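Local coordinates for sugar ABC transporter substrate-binding protein (PDB 5U2P), which probably serves as the periplasmic ligand-binding component of an ABC transporter, capturing a solute, possibly a sugar, for delivery to the membrane permease, at residues T74-R79 with D87-S92; L99-Y104 with P121-G126. All blocks are in the same frame, centred on the assembly; numbering follows the deposited sequence.

Interaction 1 (T74-R79 with D87-S92); sequences TVLHAR and DVVEVS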
loop_
_atom_site.group_PDB
_atom_site.type_symbol
_atom_site.label_atom_id
_atom_site.label_comp_id
_atom_site.label_asym_id
_atom_site.label_seq_id
_atom_site.Cartn_x
_atom_site.Cartn_y
_atom_site.Cartn_z
ATOM N N THR A 74 15.471 16.545 3.855
ATOM C CA THR A 74 16.731 17.211 4.181
ATOM C C THR A 74 16.580 18.125 5.396
ATOM O O THR A 74 17.395 18.080 6.325
ATOM C CB THR A 74 17.246 18.056 2.993
ATOM O OG1 THR A 74 17.462 17.209 1.859
ATOM C CG2 THR A 74 18.549 18.759 3.350
ATOM N N VAL A 75 15.541 18.957 5.381
ATOM C CA VAL A 75 15.304 19.904 6.464
ATOM C C VAL A 75 14.993 19.204 7.777
ATOM O O VAL A 75 15.542 19.567 8.813
ATOM C CB VAL A 75 14.155 20.874 6.133
ATOM C CG1 VAL A 75 13.826 21.759 7.335
ATOM C CG2 VAL A 75 14.533 21.741 4.957
ATOM N N LEU A 76 14.102 18.221 7.750
ATOM C CA LEU A 76 13.754 17.505 8.975
ATOM C C LEU A 76 14.990 16.843 9.602
ATOM O O LEU A 76 15.207 16.941 10.813
ATOM C CB LEU A 76 12.686 16.457 8.692
ATOM C CG LEU A 76 12.296 15.542 9.853
ATOM C CD1 LEU A 76 11.767 16.337 11.020
ATOM C CD2 LEU A 76 11.291 14.512 9.392
ATOM N N HIS A 77 15.798 16.179 8.777
ATOM C CA HIS A 77 17.029 15.542 9.262
ATOM C C HIS A 77 17.907 16.558 9.979
ATOM O O HIS A 77 18.356 16.328 11.108
ATOM C CB HIS A 77 17.823 14.922 8.110
ATOM C CG HIS A 77 17.386 13.542 7.731
ATOM N ND1 HIS A 77 16.153 13.278 7.173
ATOM C CD2 HIS A 77 18.032 12.354 7.799
ATOM C CE1 HIS A 77 16.055 11.984 6.922
ATOM N NE2 HIS A 77 17.177 11.400 7.296
ATOM N N ALA A 78 18.149 17.688 9.320
ATOM C CA ALA A 78 18.998 18.739 9.886
ATOM C C ALA A 78 18.466 19.271 11.215
ATOM O O ALA A 78 19.232 19.494 12.151
ATOM C CB ALA A 78 19.147 19.887 8.904
ATOM N N ARG A 79 17.153 19.492 11.288
ATOM C CA ARG A 79 16.535 20.035 12.500
ATOM C C ARG A 79 16.516 19.018 13.647
ATOM O O ARG A 79 16.607 19.397 14.806
ATOM C CB ARG A 79 15.104 20.512 12.221
ATOM C CG ARG A 79 14.990 21.550 11.108
ATOM C CD ARG A 79 15.406 22.910 11.571
ATOM N NE ARG A 79 14.496 23.442 12.578
ATOM C CZ ARG A 79 13.378 24.106 12.304
ATOM N NH1 ARG A 79 12.617 24.554 13.299
ATOM N NH2 ARG A 79 13.027 24.324 11.037
ATOM N N ASP A 87 7.879 20.444 17.811
ATOM C CA ASP A 87 7.373 19.429 18.741
ATOM C C ASP A 87 6.712 18.249 18.006
ATOM O O ASP A 87 6.808 17.097 18.441
ATOM C CB ASP A 87 6.354 20.034 19.713
ATOM C CG ASP A 87 6.863 21.276 20.433
ATOM O OD1 ASP A 87 8.016 21.297 20.904
ATOM O OD2 ASP A 87 6.073 22.238 20.553
ATOM N N VAL A 88 5.998 18.566 16.932
ATOM C CA VAL A 88 5.327 17.584 16.089
ATOM C C VAL A 88 5.860 17.723 14.669
ATOM O O VAL A 88 5.937 18.835 14.152
ATOM C CB VAL A 88 3.803 17.767 16.111
ATOM C CG1 VAL A 88 3.115 16.831 15.111
ATOM C CG2 VAL A 88 3.302 17.525 17.519
ATOM N N VAL A 89 6.246 16.603 14.053
ATOM C CA VAL A 89 6.817 16.639 12.708
ATOM C C VAL A 89 6.143 15.607 11.818
ATOM O O VAL A 89 5.850 14.480 12.243
ATOM C CB VAL A 89 8.365 16.440 12.736
ATOM C CG1 VAL A 89 9.009 17.562 13.525
ATOM C CG2 VAL A 89 8.758 15.081 13.321
ATOM N N GLU A 90 5.882 15.998 10.574
ATOM C CA GLU A 90 5.413 15.064 9.568
ATOM C C GLU A 90 6.511 14.049 9.238
ATOM O O GLU A 90 7.683 14.409 9.109
ATOM C CB GLU A 90 4.964 15.793 8.286
ATOM C CG GLU A 90 4.477 14.811 7.240
ATOM C CD GLU A 90 4.077 15.434 5.924
ATOM O OE1 GLU A 90 4.041 16.673 5.819
ATOM O OE2 GLU A 90 3.791 14.658 4.987
ATOM N N VAL A 91 6.126 12.782 9.127
ATOM C CA VAL A 91 7.050 11.728 8.741
ATOM C C VAL A 91 6.420 10.851 7.681
ATOM O O VAL A 91 5.208 10.763 7.569
ATOM C CB VAL A 91 7.476 10.842 9.947
ATOM C CG1 VAL A 91 8.273 11.669 10.968
ATOM C CG2 VAL A 91 6.261 10.194 10.601
ATOM N N SER A 92 7.280 10.207 6.897
ATOM C CA SER A 92 6.864 9.209 5.931
ATOM C C SER A 92 6.923 7.819 6.553
ATOM O O SER A 92 7.988 7.341 6.954
ATOM C CB SER A 92 7.751 9.268 4.685
ATOM O OG SER A 92 7.530 10.475 3.965
#

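Interaction 2 (L99-Y104 with P121-G126); sequences LDPYLY and PTDPYG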
loop_
_atom_site.group_PDB
_atom_site.type_symbol
_atom_site.label_atom_id
_atom_site.label_comp_id
_atom_site.label_asym_id
_atom_site.label_seq_id
_atom_site.Cartn_x
_atom_site.Cartn_y
_atom_site.Cartn_z
ATOM N N LEU A 99 15.444 7.384 9.438
ATOM C CA LEU A 99 15.765 7.953 10.745
ATOM C C LEU A 99 15.624 6.910 11.853
ATOM O O LEU A 99 14.763 6.040 11.781
ATOM C CB LEU A 99 14.849 9.146 11.046
ATOM C CG LEU A 99 14.957 10.357 10.111
ATOM C CD1 LEU A 99 13.780 11.326 10.317
ATOM C CD2 LEU A 99 16.279 11.071 10.320
ATOM N N ASP A 100 16.464 7.001 12.883
ATOM C CA ASP A 100 16.342 6.119 14.046
ATOM C C ASP A 100 15.265 6.634 14.991
ATOM O O ASP A 100 15.481 7.617 15.729
ATOM C CB ASP A 100 17.684 6.009 14.800
ATOM C CG ASP A 100 17.651 4.959 15.899
ATOM O OD1 ASP A 100 16.553 4.493 16.266
ATOM O OD2 ASP A 100 18.726 4.593 16.405
ATOM N N PRO A 101 14.084 5.989 14.999
ATOM C CA PRO A 101 13.028 6.550 15.851
ATOM C C PRO A 101 13.332 6.515 17.349
ATOM O O PRO A 101 12.739 7.281 18.102
ATOM C CB PRO A 101 11.816 5.657 15.528
ATOM C CG PRO A 101 12.429 4.345 15.154
ATOM C CD PRO A 101 13.691 4.693 14.422
ATOM N N TYR A 102 14.241 5.639 17.783
ATOM C CA TYR A 102 14.540 5.519 19.214
ATOM C C TYR A 102 15.416 6.687 19.670
ATOM O O TYR A 102 15.530 6.969 20.867
ATOM C CB TYR A 102 15.192 4.158 19.503
ATOM C CG TYR A 102 14.224 3.040 19.171
ATOM C CD1 TYR A 102 14.246 2.421 17.935
ATOM C CD2 TYR A 102 13.229 2.671 20.076
ATOM C CE1 TYR A 102 13.336 1.426 17.613
ATOM C CE2 TYR A 102 12.318 1.675 19.767
ATOM C CZ TYR A 102 12.373 1.060 18.536
ATOM O OH TYR A 102 11.459 0.086 18.214
ATOM N N LEU A 103 16.011 7.375 18.698
ATOM C CA LEU A 103 16.757 8.608 18.944
ATOM C C LEU A 103 15.894 9.857 18.926
ATOM O O LEU A 103 16.150 10.800 19.678
ATOM C CB LEU A 103 17.845 8.788 17.884
ATOM C CG LEU A 103 19.295 8.815 18.348
ATOM C CD1 LEU A 103 19.666 7.469 18.942
ATOM C CD2 LEU A 103 20.200 9.176 17.178
ATOM N N TYR A 104 14.890 9.874 18.053
ATOM C CA TYR A 104 14.220 11.135 17.727
ATOM C C TYR A 104 12.738 11.225 18.034
ATOM O O TYR A 104 12.234 12.336 18.187
ATOM C CB TYR A 104 14.404 11.442 16.251
ATOM C CG TYR A 104 15.844 11.676 15.857
ATOM C CD1 TYR A 104 16.570 12.708 16.427
ATOM C CD2 TYR A 104 16.455 10.882 14.901
ATOM C CE1 TYR A 104 17.876 12.932 16.066
ATOM C CE2 TYR A 104 17.757 11.099 14.532
ATOM C CZ TYR A 104 18.460 12.128 15.120
ATOM O OH TYR A 104 19.760 12.363 14.768
ATOM N N PRO A 121 0.656 1.564 11.844
ATOM C CA PRO A 121 2.026 1.599 11.332
ATOM C C PRO A 121 2.990 0.956 12.302
ATOM O O PRO A 121 2.845 1.133 13.519
ATOM C CB PRO A 121 2.325 3.091 11.200
ATOM C CG PRO A 121 0.996 3.766 11.289
ATOM C CD PRO A 121 0.142 2.913 12.107
ATOM N N THR A 122 3.979 0.230 11.784
ATOM C CA THR A 122 4.972 -0.388 12.647
ATOM C C THR A 122 6.382 -0.275 12.086
ATOM O O THR A 122 6.586 -0.318 10.862
ATOM C CB THR A 122 4.673 -1.878 12.872
ATOM O OG1 THR A 122 4.603 -2.543 11.605
ATOM C CG2 THR A 122 3.350 -2.060 13.620
ATOM N N ASP A 123 7.337 -0.116 12.998
ATOM C CA ASP A 123 8.759 -0.252 12.680
ATOM C C ASP A 123 9.080 -1.737 12.681
ATOM O O ASP A 123 8.178 -2.555 12.837
ATOM C CB ASP A 123 9.616 0.557 13.670
ATOM C CG ASP A 123 9.878 -0.161 14.995
ATOM O OD1 ASP A 123 9.117 -1.066 15.411
ATOM O OD2 ASP A 123 10.876 0.212 15.647
ATOM N N PRO A 124 10.354 -2.098 12.475
ATOM C CA PRO A 124 10.610 -3.540 12.336
ATOM C C PRO A 124 10.451 -4.311 13.653
ATOM O O PRO A 124 10.492 -5.545 13.641
ATOM C CB PRO A 124 12.056 -3.589 11.826
ATOM C CG PRO A 124 12.283 -2.253 11.160
ATOM C CD PRO A 124 11.483 -1.280 11.996
ATOM N N TYR A 125 10.271 -3.587 14.757
ATOM C CA TYR A 125 10.024 -4.183 16.063
ATOM C C TYR A 125 8.546 -4.193 16.406
ATOM O O TYR A 125 8.166 -4.674 17.469
ATOM C CB TYR A 125 10.751 -3.419 17.173
ATOM C CG TYR A 125 12.266 -3.524 17.165
ATOM C CD1 TYR A 125 12.910 -4.621 17.722
ATOM C CD2 TYR A 125 13.049 -2.505 16.623
ATOM C CE1 TYR A 125 14.287 -4.709 17.720
ATOM C CE2 TYR A 125 14.431 -2.586 16.626
ATOM C CZ TYR A 125 15.039 -3.688 17.170
ATOM O OH TYR A 125 16.416 -3.757 17.174
ATOM N N GLY A 126 7.719 -3.615 15.538
ATOM C CA GLY A 126 6.285 -3.627 15.767
ATOM C C GLY A 126 5.750 -2.394 16.483
ATOM O O GLY A 126 4.597 -2.380 16.932
#

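Interaction 1 (T74-R79 with D87-S92)
L76 carries the whole helix side of this contact, and its two methyl groups meet different parts of the strand. The apolar part is a leucine-on-valine contact: CD1 of L76 sits 3.8 Å from CB of V89, and both V89 methyls are about equally near it, so a single methyl rests against the branch point of the valine. The CB of V89 points toward the helix. With CG of L76 trans to its backbone N (chi1 175°), the isobutyl group reaches out from the helix, one methyl on the V89 side chain and the other by the E90 carbonyl. That second methyl, CD2, lies 3.6 Å from the backbone O of E90 and makes a looser contact with CG1 of V91 at 4.4 Å.

Helix 72-81 here covers one side of the mixed five-stranded sheet in which strand 88-92 runs between strands 33-39 and 307-311, an alpha/beta layering common to the lobes of periplasmic solute-binding proteins. The axes of the helix and strand segments approach to 10.3 Å, their directions 130° apart, and L37 of strand 33-39 also touches both L76 and V89.

No hydrogen bond joins the two segments. The polar groups of E90 find partners outside them: the carbonyl that CD2 approaches accepts from the hydroxyl of Y72, and the carboxylate takes bonds from H42, Q307 and the backbone of R39.

Interaction 2 (L99-Y104 with P121-G126)
The Y102 and Y125 rings stand nearly perpendicular, planes 88° apart and centroids separated by 5.9 Å, yet they meet obliquely and form no regular stack. Carboxylate oxygens lie at an edge of each: OD1 of D100 in the plane of the Y102 ring, OD2 of D123 in that of Y125. F129 adds an edge-to-face partner for Y102.

Between the segments, the hydroxyl of Y102 donates to OD2 of D123 at 2.6 Å, arriving on the syn side and 17° out of the carboxylate plane. The same OH also lies 3.4 Å from CD2 of Y125, so the carboxylate oxygen and the second ring flank one side of the hydroxyl. The contact thereby joins short helix 101-104 to the loop before strand 131-132, in a partly exposed part of the lobe.

Local bonds to the backbone hold each partner. D100 is the N-cap of helix 101-104, its OD1 accepting from the backbone N of Y102 at 3.0 Å. D123 opens a type I turn ending at G126 and also makes an Asx turn: with chi1 at 82°, its carboxylate folds back so that OD1 receives the backbone N of Y125 at 2.8 Å, from well above the carboxylate plane. OD1 accepts from the backbone N of K127 as well.

Thus the two oxygens of D123 divide their work, OD1 binding its own loop and OD2 the tyrosine, and these donors would be expected to favour the charged carboxylate despite its burial.

Interactions 1 and 2 follow one another along the chain, the first closing at strand 88-92 before the second opens with L99, and their centres lie 14 Å apart on the same side of the chain's centre. Helix 72-81 joins them: L99 packs against it, its CD1 4.1 Å from CD2 of L76 and its CD2 3.2 Å from NE2 of H77. L99 lies alongside this helix, so its side chain meets the same leucine that packs on strand 88-92. Interaction 1 belongs to the buried interior of this sheet-containing lobe, whereas interaction 2 is partly exposed and ties a peripheral helix to the loop that precedes strand 131-132 of the same sheet.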